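Local coordinates for mutual gliding-motility protein MglA (Myxococcus xanthus, PDB 5YMX), which is a small G protein of the ADP-ribosylation factor family, with a P-loop-type fold, and holds guanosine-5'-diphosphate in its nucleotide pocket, at residues 42-47 with 55-60; 50-55 with 83-88; 135-140 with 180-185. All coordinates share one frame; numbering follows the deposited sequence. Where two conformers were deposited one is given.

Interaction 1 (42-47 with 55-60); sequences GKLISL and LFFDFL
Ile-45 and Phe-56 face each other as a hydrogen-bonded pair in the antiparallel beta hairpin of strands 45-48 and 53-59. The evidence is a reciprocal pair of backbone bonds: Ile-45 N to Phe-56 O and Phe-56 N to Ile-45 O, each 2.9 Å. Ser-46 and Leu-55 form the next, non-hydrogen-bonded pair, and Leu-55 CA closes to 3.3 Å from Ile-45 O in a CA-H...O contact.

Packing is tight on both sides of this ladder. On one, the beta-branched carbon Ile-45 CB sits over a face of the Phe-56 ring in a CH-pi contact, 4.0 Å from the ring centroid and 15° off its normal, while Leu-47 CD1 meets the same ring at its edge beside CE1. The ring is directed back across the strand pair because Phe-56 CG lies between its backbone N and carbonyl carbon (chi1 63°); Tyr-77 stacks on it too. On the side facing helix 25-34, Leu-44 CD1 lies 3.7 Å from Phe-57 CD1 and also touches Leu-55 CD1. Phe-57 and Leu-55 are buried there, with Tyr-33 meeting the Phe-57 ring edge-to-face.

The Gly-42 end is looser. The side chain of Lys-43 sets off away from the partner strand, and Asp-58 turns its OD1 to a salt bridge with Arg-73. Gly-42 N still reaches Asp-58 O at 3.0 Å, but beside it a water replaces direct pairing: it donates to Lys-43 O and accepts from Asp-58 N, with a weak third bond of 3.4 Å from the water to Asp-58 OD2.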
ATOM      1  N   GLY A  42       8.902 -14.227  -2.368  1.00 17.56           N
ATOM      2  CA  GLY A  42       9.632 -14.595  -1.178  1.00 17.98           C
ATOM      3  C   GLY A  42       8.687 -15.127  -0.120  1.00 17.01           C
ATOM      4  O   GLY A  42       7.498 -15.369  -0.354  1.00 18.45           O
ATOM      5  N   LYS A  43       9.238 -15.311   1.073  1.00 17.70           N
ATOM      6  CA  LYS A  43       8.429 -15.688   2.222  1.00 17.42           C
ATOM      7  C   LYS A  43       7.540 -14.523   2.662  1.00 15.33           C
ATOM      8  O   LYS A  43       7.841 -13.352   2.425  1.00 16.74           O
ATOM      9  CB  LYS A  43       9.336 -16.065   3.394  1.00 21.48           C
ATOM     10  CG  LYS A  43      10.300 -17.221   3.115  1.00 27.18           C
ATOM     11  CD  LYS A  43       9.624 -18.553   3.390  1.00 32.02           C
ATOM     12  CE  LYS A  43      10.617 -19.705   3.348  1.00 35.60           C
ATOM     13  NZ  LYS A  43      11.334 -19.709   2.057  1.00 38.75           N
ATOM     14  N   LEU A  44       6.446 -14.861   3.340  1.00 14.03           N
ATOM     15  CA  LEU A  44       5.651 -13.855   4.036  1.00 14.03           C
ATOM     16  C   LEU A  44       6.329 -13.614   5.377  1.00 13.14           C
ATOM     17  O   LEU A  44       6.498 -14.545   6.175  1.00 15.40           O
ATOM     18  CB  LEU A  44       4.215 -14.339   4.232  1.00 14.06           C
ATOM     19  CG  LEU A  44       3.287 -13.321   4.902  1.00 15.52           C
ATOM     20  CD1 LEU A  44       3.219 -12.045   4.078  1.00 15.60           C
ATOM     21  CD2 LEU A  44       1.898 -13.934   5.104  1.00 18.25           C
ATOM     22  N   ILE A  45       6.754 -12.375   5.619  1.00 13.57           N
ATOM     23  CA  ILE A  45       7.637 -12.072   6.738  1.00 14.58           C
ATOM     24  C   ILE A  45       6.896 -11.210   7.743  1.00 14.28           C
ATOM     25  O   ILE A  45       6.346 -10.157   7.395  1.00 14.65           O
ATOM     26  CB  ILE A  45       8.915 -11.362   6.261  1.00 16.68           C
ATOM     27  CG1 ILE A  45       9.627 -12.235   5.222  1.00 17.91           C
ATOM     28  CG2 ILE A  45       9.823 -11.019   7.438  1.00 17.40           C
ATOM     29  CD1 ILE A  45      10.737 -11.524   4.468  1.00 22.61           C
ATOM     30  N   SER A  46       6.919 -11.637   8.994  1.00 14.88           N
ATOM     31  CA  SER A  46       6.421 -10.838  10.100  1.00 17.69           C
ATOM     32  C   SER A  46       7.582 -10.532  11.039  1.00 18.26           C
ATOM     33  O   SER A  46       8.279 -11.448  11.485  1.00 19.44           O
ATOM     34  CB  SER A  46       5.348 -11.631  10.838  1.00 21.88           C
ATOM     35  OG  SER A  46       5.096 -11.079  12.102  1.00 27.11           O
ATOM     36  N   LEU A  47       7.803  -9.247  11.322  1.00 17.95           N
ATOM     37  CA  LEU A  47       8.819  -8.791  12.270  1.00 18.78           C
ATOM     38  C   LEU A  47       8.081  -8.185  13.450  1.00 19.96           C
ATOM     39  O   LEU A  47       7.356  -7.201  13.293  1.00 23.51           O
ATOM     40  CB  LEU A  47       9.731  -7.730  11.650  1.00 20.54           C
ATOM     41  CG  LEU A  47      10.462  -8.101  10.362  1.00 21.97           C
ATOM     42  CD1 LEU A  47      11.367  -6.970   9.896  1.00 23.98           C
ATOM     43  CD2 LEU A  47      11.262  -9.383  10.564  1.00 22.63           C
ATOM     44  N   LEU A  55       4.546  -6.457   8.578  1.00 13.49           N
ATOM     45  CA  LEU A  55       4.241  -7.615   7.756  1.00 12.63           C
ATOM     46  C   LEU A  55       4.569  -7.237   6.325  1.00 12.50           C
ATOM     47  O   LEU A  55       4.134  -6.182   5.851  1.00 12.72           O
ATOM     48  CB  LEU A  55       2.758  -7.969   7.887  1.00 14.31           C
ATOM     49  CG  LEU A  55       2.264  -9.150   7.074  1.00 14.68           C
ATOM     50  CD1 LEU A  55       2.889 -10.440   7.609  1.00 16.30           C
ATOM     51  CD2 LEU A  55       0.746  -9.204   7.150  1.00 16.99           C
ATOM     52  N   PHE A  56       5.324  -8.090   5.630  1.00 12.34           N
ATOM     53  CA  PHE A  56       5.722  -7.727   4.276  1.00 12.83           C
ATOM     54  C   PHE A  56       6.124  -8.955   3.481  1.00 11.87           C
ATOM     55  O   PHE A  56       6.426 -10.015   4.033  1.00 13.03           O
ATOM     56  CB  PHE A  56       6.829  -6.655   4.244  1.00 13.69           C
ATOM     57  CG  PHE A  56       8.126  -7.088   4.860  1.00 14.85           C
ATOM     58  CD1 PHE A  56       8.316  -7.045   6.235  1.00 17.27           C
ATOM     59  CD2 PHE A  56       9.175  -7.515   4.057  1.00 16.89           C
ATOM     60  CE1 PHE A  56       9.541  -7.419   6.797  1.00 18.50           C
ATOM     61  CE2 PHE A  56      10.395  -7.890   4.619  1.00 19.84           C
ATOM     62  CZ  PHE A  56      10.571  -7.842   5.987  1.00 20.16           C
ATOM     63  N   PHE A  57       6.138  -8.781   2.167  1.00 12.57           N
ATOM     64  CA  PHE A  57       6.728  -9.764   1.266  1.00 12.29           C
ATOM     65  C   PHE A  57       7.030  -9.095  -0.064  1.00 12.67           C
ATOM     66  O   PHE A  57       6.584  -7.980  -0.342  1.00 13.63           O
ATOM     67  CB  PHE A  57       5.823 -10.990   1.065  1.00 12.93           C
ATOM     68  CG  PHE A  57       4.564 -10.712   0.287  1.00 13.92           C
ATOM     69  CD1 PHE A  57       3.435 -10.200   0.917  1.00 13.94           C
ATOM     70  CD2 PHE A  57       4.489 -11.006  -1.071  1.00 15.94           C
ATOM     71  CE1 PHE A  57       2.255  -9.968   0.199  1.00 15.29           C
ATOM     72  CE2 PHE A  57       3.314 -10.796  -1.784  1.00 17.08           C
ATOM     73  CZ  PHE A  57       2.196 -10.281  -1.148  1.00 16.10           C
ATOM     74  N   ASP A  58       7.773  -9.803  -0.906  1.00 14.15           N
ATOM     75  CA  ASP A  58       8.061  -9.301  -2.237  1.00 14.53           C
ATOM     76  C   ASP A  58       7.769 -10.364  -3.288  1.00 15.52           C
ATOM     77  O   ASP A  58       7.727 -11.564  -3.006  1.00 15.90           O
ATOM     78  CB  ASP A  58       9.500  -8.741  -2.365  1.00 16.63           C
ATOM     79  CG  ASP A  58      10.564  -9.810  -2.244  1.00 18.96           C
ATOM     80  OD1 ASP A  58      10.749 -10.590  -3.204  1.00 20.46           O
ATOM     81  OD2 ASP A  58      11.232  -9.861  -1.194  1.00 23.30           O
ATOM     82  N   PHE A  59       7.537  -9.898  -4.507  1.00 14.87           N
ATOM     83  CA  PHE A  59       7.301 -10.817  -5.610  1.00 15.85           C
ATOM     84  C   PHE A  59       7.650 -10.128  -6.922  1.00 16.18           C
ATOM     85  O   PHE A  59       7.625  -8.897  -7.028  1.00 16.83           O
ATOM     86  CB  PHE A  59       5.856 -11.346  -5.632  1.00 16.35           C
ATOM     87  CG  PHE A  59       4.830 -10.293  -5.918  1.00 17.81           C
ATOM     88  CD1 PHE A  59       4.429  -9.412  -4.929  1.00 18.01           C
ATOM     89  CD2 PHE A  59       4.268 -10.176  -7.183  1.00 19.70           C
ATOM     90  CE1 PHE A  59       3.479  -8.427  -5.197  1.00 18.63           C
ATOM     91  CE2 PHE A  59       3.324  -9.197  -7.458  1.00 20.43           C
ATOM     92  CZ  PHE A  59       2.931  -8.319  -6.462  1.00 19.91           C
ATOM     93  N   LEU A  60       7.992 -10.944  -7.911  1.00 18.43           N
ATOM     94  CA  LEU A  60       8.430 -10.463  -9.218  1.00 22.10           C
ATOM     95  C   LEU A  60       7.417 -10.962 -10.233  1.00 23.86           C
ATOM     96  O   LEU A  60       7.511 -12.116 -10.684  1.00 25.94           O
ATOM     97  CB  LEU A  60       9.816 -11.030  -9.529  1.00 26.15           C
ATOM     98  CG  LEU A  60      10.564 -10.549 -10.772  1.00 30.05           C
ATOM     99  CD1 LEU A  60      11.073  -9.137 -10.572  1.00 31.01           C
ATOM    100  CD2 LEU A  60      11.717 -11.494 -11.117  1.00 30.15           C
TER
HETATM  101  O   HOH W   1       9.198 -11.911   0.648  1.00 19.45           O

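Interaction 2 (50-55 with 83-88); sequences ETDRTL and VFYDAS
Asp-52 and the turn at Phe-84 and Tyr-85 meet through a carboxylate that collects three hydrogen bonds. Two come from the backbone and use the syn lone pairs: Phe-84 N to Asp-52 OD1 at 2.7 Å, with 163° at the hydrogen, and Tyr-85 N to Asp-52 OD2 at 2.9 Å. The third is a side-chain bond from Ser-88 OG to Asp-52 OD2, also 2.7 Å, arriving on the anti lone pair. Donors on both sides of OD2 and one on OD1 thus fix the rotation of the group, and Asp-52 CG reaches them by standing anti to its own carbonyl carbon (chi1 -68°). Three N-H or O-H dipoles directed at the buried carboxylate would be expected to stabilise its negative charge.

Aromatic contacts surround these polar ones. Asp-52 OD1 lies at the edge of the Phe-84 ring, 3.2 Å from CD2, with carboxylate and ring planes only 19° apart, an arrangement in which an aromatic C-H faces the oxygen. Asp-52 OD2 likewise lies in the plane of the Tyr-85 ring, at its edge.

Van der Waals packing completes the outer part. Thr-51 CB approaches Phe-84 CD2 to 3.7 Å, obliquely to the ring, while Thr-51 OG1 rests at the Tyr-85 edge, 3.5 Å from CE1.

Residues 83-88 come after strand 71-78 and run into helix 86-92, the position of switch II in small G proteins. The contact therefore probably ties that region to the entry of strand 53-59, with Thr-54 touching Ile-92 of the same helix.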
ATOM      1  N   GLU A  50       8.229  -6.040  21.009  1.00 38.82           N
ATOM      2  CA  GLU A  50       7.372  -6.291  22.159  1.00 43.62           C
ATOM      3  C   GLU A  50       5.968  -5.735  21.956  1.00 42.83           C
ATOM      4  O   GLU A  50       5.046  -6.127  22.677  1.00 44.88           O
ATOM      5  CB  GLU A  50       8.013  -5.712  23.422  1.00 48.28           C
ATOM      6  CG  GLU A  50       9.355  -6.352  23.779  1.00 52.17           C
ATOM      7  CD  GLU A  50      10.099  -5.595  24.865  1.00 55.65           C
ATOM      8  OE1 GLU A  50       9.589  -4.550  25.321  1.00 57.92           O
ATOM      9  OE2 GLU A  50      11.195  -6.041  25.264  1.00 56.41           O
ATOM     10  N   THR A  51       5.783  -4.841  20.983  1.00 39.67           N
ATOM     11  CA  THR A  51       4.479  -4.238  20.733  1.00 37.45           C
ATOM     12  C   THR A  51       4.127  -4.295  19.251  1.00 34.83           C
ATOM     13  O   THR A  51       3.379  -5.177  18.813  1.00 35.41           O
ATOM     14  CB  THR A  51       4.470  -2.784  21.210  1.00 38.75           C
ATOM     15  OG1 THR A  51       5.509  -2.055  20.543  1.00 39.63           O
ATOM     16  CG2 THR A  51       4.685  -2.702  22.719  1.00 39.46           C
ATOM     17  N   ASP A  52       4.668  -3.367  18.469  1.00 30.68           N
ATOM     18  CA  ASP A  52       4.259  -3.238  17.082  1.00 27.36           C
ATOM     19  C   ASP A  52       4.966  -4.256  16.191  1.00 25.33           C
ATOM     20  O   ASP A  52       6.000  -4.837  16.531  1.00 25.39           O
ATOM     21  CB  ASP A  52       4.461  -1.807  16.575  1.00 27.48           C
ATOM     22  CG  ASP A  52       3.515  -0.815  17.239  1.00 27.37           C
ATOM     23  OD1 ASP A  52       2.463  -1.240  17.754  1.00 29.43           O
ATOM     24  OD2 ASP A  52       3.818   0.390  17.241  1.00 24.98           O
ATOM     25  N   ARG A  53       4.366  -4.471  15.035  1.00 24.01           N
ATOM     26  CA  ARG A  53       4.808  -5.481  14.103  1.00 23.08           C
ATOM     27  C   ARG A  53       4.800  -4.889  12.710  1.00 19.35           C
ATOM     28  O   ARG A  53       4.125  -3.895  12.434  1.00 20.63           O
ATOM     29  CB  ARG A  53       3.836  -6.668  14.084  1.00 30.28           C
ATOM     30  CG  ARG A  53       3.731  -7.438  15.385  1.00 34.84           C
ATOM     31  CD  ARG A  53       2.486  -8.311  15.380  1.00 39.10           C
ATOM     32  NE  ARG A  53       1.284  -7.488  15.283  1.00 42.31           N
ATOM     33  CZ  ARG A  53       0.042  -7.960  15.308  1.00 44.58           C
ATOM     34  NH1 ARG A  53      -0.179  -9.263  15.428  1.00 46.52           N
ATOM     35  NH2 ARG A  53      -0.982  -7.126  15.219  1.00 44.83           N
ATOM     36  N   THR A  54       5.552  -5.524  11.831  1.00 16.50           N
ATOM     37  CA  THR A  54       5.550  -5.227  10.407  0.71 17.24           C
ATOM     38  C   THR A  54       5.303  -6.529   9.659  1.00 15.77           C
ATOM     39  O   THR A  54       5.811  -7.580  10.061  1.00 18.85           O
ATOM     40  CB  THR A  54       6.911  -4.651   9.987  0.71 20.56           C
ATOM     41  OG1 THR A  54       7.210  -3.500  10.784  0.71 24.31           O
ATOM     42  CG2 THR A  54       6.898  -4.234   8.530  0.71 21.47           C
ATOM     43  N   LEU A  55       4.546  -6.457   8.578  1.00 13.49           N
ATOM     44  CA  LEU A  55       4.241  -7.615   7.756  1.00 12.63           C
ATOM     45  C   LEU A  55       4.569  -7.237   6.325  1.00 12.50           C
ATOM     46  O   LEU A  55       4.134  -6.182   5.851  1.00 12.72           O
ATOM     47  CB  LEU A  55       2.758  -7.969   7.887  1.00 14.31           C
ATOM     48  CG  LEU A  55       2.264  -9.150   7.074  1.00 14.68           C
ATOM     49  CD1 LEU A  55       2.889 -10.440   7.609  1.00 16.30           C
ATOM     50  CD2 LEU A  55       0.746  -9.204   7.150  1.00 16.99           C
ATOM     51  N   VAL A  83      -1.808  -0.311  16.792  1.00 19.24           N
ATOM     52  CA  VAL A  83      -0.501   0.323  16.782  1.00 18.97           C
ATOM     53  C   VAL A  83      -0.289   1.013  18.118  1.00 19.73           C
ATOM     54  O   VAL A  83      -1.159   1.755  18.593  1.00 21.33           O
ATOM     55  CB  VAL A  83      -0.380   1.318  15.617  1.00 19.12           C
ATOM     56  CG1 VAL A  83       0.956   2.057  15.692  1.00 21.41           C
ATOM     57  CG2 VAL A  83      -0.536   0.581  14.275  1.00 19.73           C
ATOM     58  N   PHE A  84       0.875   0.779  18.721  1.00 20.37           N
ATOM     59  CA  PHE A  84       1.221   1.365  20.005  1.00 22.35           C
ATOM     60  C   PHE A  84       2.140   2.574  19.895  1.00 22.13           C
ATOM     61  O   PHE A  84       2.058   3.469  20.741  1.00 23.85           O
ATOM     62  CB  PHE A  84       1.811   0.283  20.914  1.00 24.88           C
ATOM     63  CG  PHE A  84       0.862  -0.859  21.151  1.00 26.30           C
ATOM     64  CD1 PHE A  84      -0.155  -0.730  22.073  1.00 27.63           C
ATOM     65  CD2 PHE A  84       0.944  -2.035  20.408  1.00 28.63           C
ATOM     66  CE1 PHE A  84      -1.044  -1.757  22.296  1.00 29.70           C
ATOM     67  CE2 PHE A  84       0.047  -3.067  20.624  1.00 29.52           C
ATOM     68  CZ  PHE A  84      -0.950  -2.923  21.572  1.00 29.36           C
ATOM     69  N   TYR A  85       2.982   2.641  18.866  1.00 21.95           N
ATOM     70  CA  TYR A  85       3.906   3.751  18.652  1.00 22.64           C
ATOM     71  C   TYR A  85       3.648   4.372  17.286  1.00 23.39           C
ATOM     72  O   TYR A  85       3.730   3.679  16.269  1.00 23.87           O
ATOM     73  CB  TYR A  85       5.358   3.273  18.723  1.00 23.17           C
ATOM     74  CG  TYR A  85       5.820   2.871  20.107  1.00 23.79           C
ATOM     75  CD1 TYR A  85       5.656   1.571  20.566  1.00 24.90           C
ATOM     76  CD2 TYR A  85       6.420   3.793  20.954  1.00 25.03           C
ATOM     77  CE1 TYR A  85       6.073   1.202  21.833  1.00 26.55           C
ATOM     78  CE2 TYR A  85       6.847   3.433  22.221  1.00 26.79           C
ATOM     79  CZ  TYR A  85       6.671   2.135  22.653  1.00 27.69           C
ATOM     80  OH  TYR A  85       7.091   1.771  23.913  1.00 30.89           O
ATOM     81  N   ASP A  86       3.376   5.686  17.259  1.00 24.83           N
ATOM     82  CA  ASP A  86       3.275   6.395  15.980  1.00 26.16           C
ATOM     83  C   ASP A  86       4.551   6.240  15.161  1.00 25.01           C
ATOM     84  O   ASP A  86       4.500   6.213  13.923  1.00 25.23           O
ATOM     85  CB  ASP A  86       2.945   7.879  16.218  1.00 28.62           C
ATOM     86  CG  ASP A  86       2.777   8.675  14.922  1.00 29.39           C
ATOM     87  OD1 ASP A  86       2.046   8.225  14.015  1.00 30.29           O
ATOM     88  OD2 ASP A  86       3.352   9.785  14.823  1.00 30.59           O
ATOM     89  N   ALA A  87       5.702   6.112  15.836  1.00 24.09           N
ATOM     90  CA  ALA A  87       6.967   5.915  15.135  1.00 23.59           C
ATOM     91  C   ALA A  87       6.915   4.715  14.201  1.00 23.11           C
ATOM     92  O   ALA A  87       7.596   4.702  13.172  1.00 23.96           O
ATOM     93  CB  ALA A  87       8.112   5.760  16.140  1.00 23.68           C
ATOM     94  N   SER A  88       6.115   3.699  14.538  1.00 21.52           N
ATOM     95  CA  SER A  88       6.013   2.529  13.672  0.65 20.80           C
ATOM     96  C   SER A  88       5.398   2.885  12.328  1.00 21.65           C
ATOM     97  O   SER A  88       5.813   2.357  11.288  1.00 21.03           O
ATOM     98  CB  SER A  88       5.187   1.449  14.355  0.65 19.72           C
ATOM     99  OG  SER A  88       5.795   1.076  15.571  0.65 19.14           O
TER

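Interaction 3 (135-140 with 180-185); sequences PYVIQY and LKAVAK
In the alpha/beta sandwich of this P-loop family protein, Val-137 of strand 136-141 packs against helix 176-193, touching Ala-182 and Val-183. The axes of the two short segments run nearly antiparallel, 170° apart in direction, and approach to 7.9 Å. The atoms that meet are mainly aliphatic.

Val-137 and Val-183 share the contact about equally; Val-137 brings both its methyls. CG1 presses against the helix backbone, 3.8 Å from Val-183 N, and reaches Ala-182 CB at 4.0 Å; the small alanine side chain, pointing toward the strand, is consistent with the valine coming this near to the main chain. The other methyl, CG2, meets Val-183 CB at 3.9 Å, and the two valine side chains cross at about a right angle rather than lying alongside.

Val-183 extends the contact toward the start of the strand. With CG1 set between the backbone N and the carbonyl carbon (chi1 73°), its other methyl, CG2, is left anti to the backbone N and comes beside Pro-135, 4.3 Å from CB and 4.2 Å from the carbonyl O. These distances are ordinary van der Waals separations, consistent with apolar packing without strain. Leu-186, one turn further along the helix, touches both Pro-135 and Val-137.

The next strand residue demonstrates the layering: Ile-138 has its side chain on Leu-158 of helix 151-158, whereas Val-137 on the other face of the strand meets helix 176-193. Neighbouring strands 98-104 and 165-167 run parallel to this one, and parallel strands with helices on both faces form the three-layer alpha/beta/alpha core that P-loop NTPases share with other alpha/beta folds.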
ATOM      1  N   PRO A 135       2.085   7.926  -6.093  1.00 16.61           N
ATOM      2  CA  PRO A 135       1.021   6.962  -6.391  1.00 16.56           C
ATOM      3  C   PRO A 135       0.222   6.602  -5.143  1.00 15.07           C
ATOM      4  O   PRO A 135       0.775   6.222  -4.104  1.00 15.97           O
ATOM      5  CB  PRO A 135       1.803   5.761  -6.934  1.00 17.11           C
ATOM      6  CG  PRO A 135       2.984   6.417  -7.636  1.00 17.83           C
ATOM      7  CD  PRO A 135       3.368   7.534  -6.701  1.00 17.03           C
ATOM      8  N   TYR A 136      -1.096   6.731  -5.245  1.00 14.79           N
ATOM      9  CA  TYR A 136      -1.972   6.621  -4.085  1.00 14.02           C
ATOM     10  C   TYR A 136      -3.351   6.198  -4.567  1.00 13.75           C
ATOM     11  O   TYR A 136      -3.920   6.818  -5.473  1.00 15.49           O
ATOM     12  CB  TYR A 136      -2.024   7.984  -3.363  1.00 14.22           C
ATOM     13  CG  TYR A 136      -3.115   8.107  -2.321  1.00 13.92           C
ATOM     14  CD1 TYR A 136      -3.420   7.052  -1.463  1.00 14.96           C
ATOM     15  CD2 TYR A 136      -3.854   9.278  -2.210  1.00 15.93           C
ATOM     16  CE1 TYR A 136      -4.428   7.159  -0.535  1.00 15.65           C
ATOM     17  CE2 TYR A 136      -4.875   9.401  -1.281  1.00 17.27           C
ATOM     18  CZ  TYR A 136      -5.156   8.327  -0.446  1.00 16.23           C
ATOM     19  OH  TYR A 136      -6.159   8.425   0.484  1.00 19.10           O
ATOM     20  N   VAL A 137      -3.865   5.119  -3.983  1.00 12.78           N
ATOM     21  CA  VAL A 137      -5.226   4.664  -4.233  1.00 12.90           C
ATOM     22  C   VAL A 137      -5.877   4.383  -2.890  1.00 11.48           C
ATOM     23  O   VAL A 137      -5.203   4.116  -1.891  1.00 12.08           O
ATOM     24  CB  VAL A 137      -5.290   3.407  -5.129  1.00 15.30           C
ATOM     25  CG1 VAL A 137      -4.508   3.599  -6.423  1.00 15.78           C
ATOM     26  CG2 VAL A 137      -4.773   2.182  -4.412  1.00 16.88           C
ATOM     27  N   ILE A 138      -7.204   4.431  -2.876  1.00 12.08           N
ATOM     28  CA  ILE A 138      -7.966   4.205  -1.658  1.00 11.98           C
ATOM     29  C   ILE A 138      -8.897   3.014  -1.852  1.00 12.36           C
ATOM     30  O   ILE A 138      -9.547   2.879  -2.897  1.00 13.49           O
ATOM     31  CB  ILE A 138      -8.707   5.482  -1.175  1.00 14.02           C
ATOM     32  CG1 ILE A 138      -9.330   5.274   0.209  1.00 15.37           C
ATOM     33  CG2 ILE A 138      -9.759   5.975  -2.161  1.00 15.87           C
ATOM     34  CD1 ILE A 138      -9.648   6.586   0.930  1.00 17.70           C
ATOM     35  N   GLN A 139      -8.949   2.153  -0.845  1.00 11.29           N
ATOM     36  CA  GLN A 139      -9.830   0.994  -0.846  1.00 11.04           C
ATOM     37  C   GLN A 139     -10.871   1.169   0.243  1.00 11.48           C
ATOM     38  O   GLN A 139     -10.524   1.407   1.400  1.00 12.75           O
ATOM     39  CB  GLN A 139      -9.020  -0.275  -0.581  1.00 11.57           C
ATOM     40  CG  GLN A 139      -9.885  -1.542  -0.577  1.00 12.13           C
ATOM     41  CD  GLN A 139      -9.081  -2.757  -0.189  1.00 11.94           C
ATOM     42  OE1 GLN A 139      -9.111  -3.183   0.958  1.00 12.43           O
ATOM     43  NE2 GLN A 139      -8.342  -3.318  -1.151  1.00 11.71           N
ATOM     44  N   TYR A 140     -12.148   1.055  -0.127  1.00 11.67           N
ATOM     45  CA  TYR A 140     -13.237   1.043   0.850  1.00 12.73           C
ATOM     46  C   TYR A 140     -13.534  -0.422   1.125  1.00 12.61           C
ATOM     47  O   TYR A 140     -14.193  -1.094   0.322  1.00 13.16           O
ATOM     48  CB  TYR A 140     -14.475   1.748   0.308  1.00 13.52           C
ATOM     49  CG  TYR A 140     -14.238   3.171  -0.150  1.00 15.02           C
ATOM     50  CD1 TYR A 140     -13.352   4.012   0.525  1.00 16.15           C
ATOM     51  CD2 TYR A 140     -14.890   3.671  -1.259  1.00 17.83           C
ATOM     52  CE1 TYR A 140     -13.141   5.316   0.095  1.00 17.73           C
ATOM     53  CE2 TYR A 140     -14.699   4.966  -1.681  1.00 18.93           C
ATOM     54  CZ  TYR A 140     -13.824   5.786  -1.004  1.00 18.63           C
ATOM     55  OH  TYR A 140     -13.622   7.075  -1.431  1.00 20.34           O
ATOM     56  N   LEU A 180      -4.543  -3.360  -5.939  1.00 12.50           N
ATOM     57  CA  LEU A 180      -3.102  -3.501  -6.126  1.00 12.94           C
ATOM     58  C   LEU A 180      -2.693  -3.155  -7.553  1.00 13.71           C
ATOM     59  O   LEU A 180      -1.684  -2.471  -7.776  1.00 14.56           O
ATOM     60  CB  LEU A 180      -2.680  -4.932  -5.794  1.00 13.64           C
ATOM     61  CG  LEU A 180      -1.219  -5.270  -6.074  1.00 15.68           C
ATOM     62  CD1 LEU A 180      -0.314  -4.340  -5.288  1.00 18.57           C
ATOM     63  CD2 LEU A 180      -0.979  -6.732  -5.719  1.00 17.49           C
ATOM     64  N   LYS A 181      -3.454  -3.634  -8.534  1.00 14.51           N
ATOM     65  CA  LYS A 181      -3.140  -3.317  -9.922  1.00 15.82           C
ATOM     66  C   LYS A 181      -3.143  -1.815 -10.161  1.00 15.80           C
ATOM     67  O   LYS A 181      -2.291  -1.290 -10.893  1.00 16.91           O
ATOM     68  CB  LYS A 181      -4.154  -3.990 -10.842  1.00 16.97           C
ATOM     69  CG  LYS A 181      -4.009  -5.494 -10.950  1.00 19.57           C
ATOM     70  CD  LYS A 181      -5.091  -6.062 -11.866  1.00 21.62           C
ATOM     71  CE  LYS A 181      -4.986  -7.567 -11.988  1.00 24.15           C
ATOM     72  NZ  LYS A 181      -6.087  -8.116 -12.839  1.00 26.93           N
ATOM     73  N   ALA A 182      -4.110  -1.108  -9.576  1.00 15.16           N
ATOM     74  CA  ALA A 182      -4.201   0.333  -9.797  1.00 16.11           C
ATOM     75  C   ALA A 182      -2.969   1.055  -9.265  1.00 15.74           C
ATOM     76  O   ALA A 182      -2.378   1.893  -9.961  1.00 17.61           O
ATOM     77  CB  ALA A 182      -5.476   0.875  -9.148  1.00 17.02           C
ATOM     78  N   VAL A 183      -2.568   0.767  -8.024  1.00 14.45           N
ATOM     79  CA  VAL A 183      -1.408   1.471  -7.490  1.00 15.00           C
ATOM     80  C   VAL A 183      -0.142   1.039  -8.212  1.00 14.72           C
ATOM     81  O   VAL A 183       0.747   1.854  -8.473  1.00 15.75           O
ATOM     82  CB  VAL A 183      -1.303   1.336  -5.961  1.00 15.01           C
ATOM     83  CG1 VAL A 183      -0.859  -0.075  -5.548  1.00 15.23           C
ATOM     84  CG2 VAL A 183      -0.390   2.423  -5.404  1.00 16.73           C
ATOM     85  N   ALA A 184      -0.049  -0.237  -8.580  1.00 15.66           N
ATOM     86  CA  ALA A 184       1.136  -0.685  -9.300  1.00 16.65           C
ATOM     87  C   ALA A 184       1.247   0.009 -10.650  1.00 17.51           C
ATOM     88  O   ALA A 184       2.347   0.366 -11.085  1.00 18.09           O
ATOM     89  CB  ALA A 184       1.105  -2.204  -9.469  1.00 16.45           C
ATOM     90  N   LYS A 185       0.117   0.200 -11.336  1.00 18.06           N
ATOM     91  CA  LYS A 185       0.149   0.861 -12.636  1.00 20.29           C
ATOM     92  C   LYS A 185       0.598   2.312 -12.505  1.00 20.00           C
ATOM     93  O   LYS A 185       1.350   2.809 -13.350  1.00 20.78           O
ATOM     94  CB  LYS A 185      -1.223   0.775 -13.302  1.00 23.63           C
ATOM     95  CG  LYS A 185      -1.350   1.565 -14.593  1.00 29.01           C
ATOM     96  CD  LYS A 185      -2.709   1.330 -15.231  1.00 34.17           C
ATOM     97  CE  LYS A 185      -2.914   2.212 -16.447  1.00 37.51           C
ATOM     98  NZ  LYS A 185      -4.277   2.026 -17.016  1.00 40.31           N
TER

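How the interactions relate
From the N terminus, interaction 1 closes first, joining 42-47 to 55-60 with seven residues between the segments, strand ends included, round the hairpin turn 49-52. Interaction 2 starts in that turn, runs onto strand 53-59 and ends at 83-88, so the two cross along the chain and share Leu-55; a probable hydrogen bond from Thr-54 N to Leu-47 O, 2.9 Å, connects them. Interaction 3 follows in series, closing a 39-residue loop between 135-140 and 180-185. It brushes interaction 1, where Leu-180 CD2 lies 4.3 Å from Phe-59 CZ, but its nearest atoms remain about 12 Å from interaction 2. All three reach one sheet: hairpin edge, probable switch region and C-terminal helix.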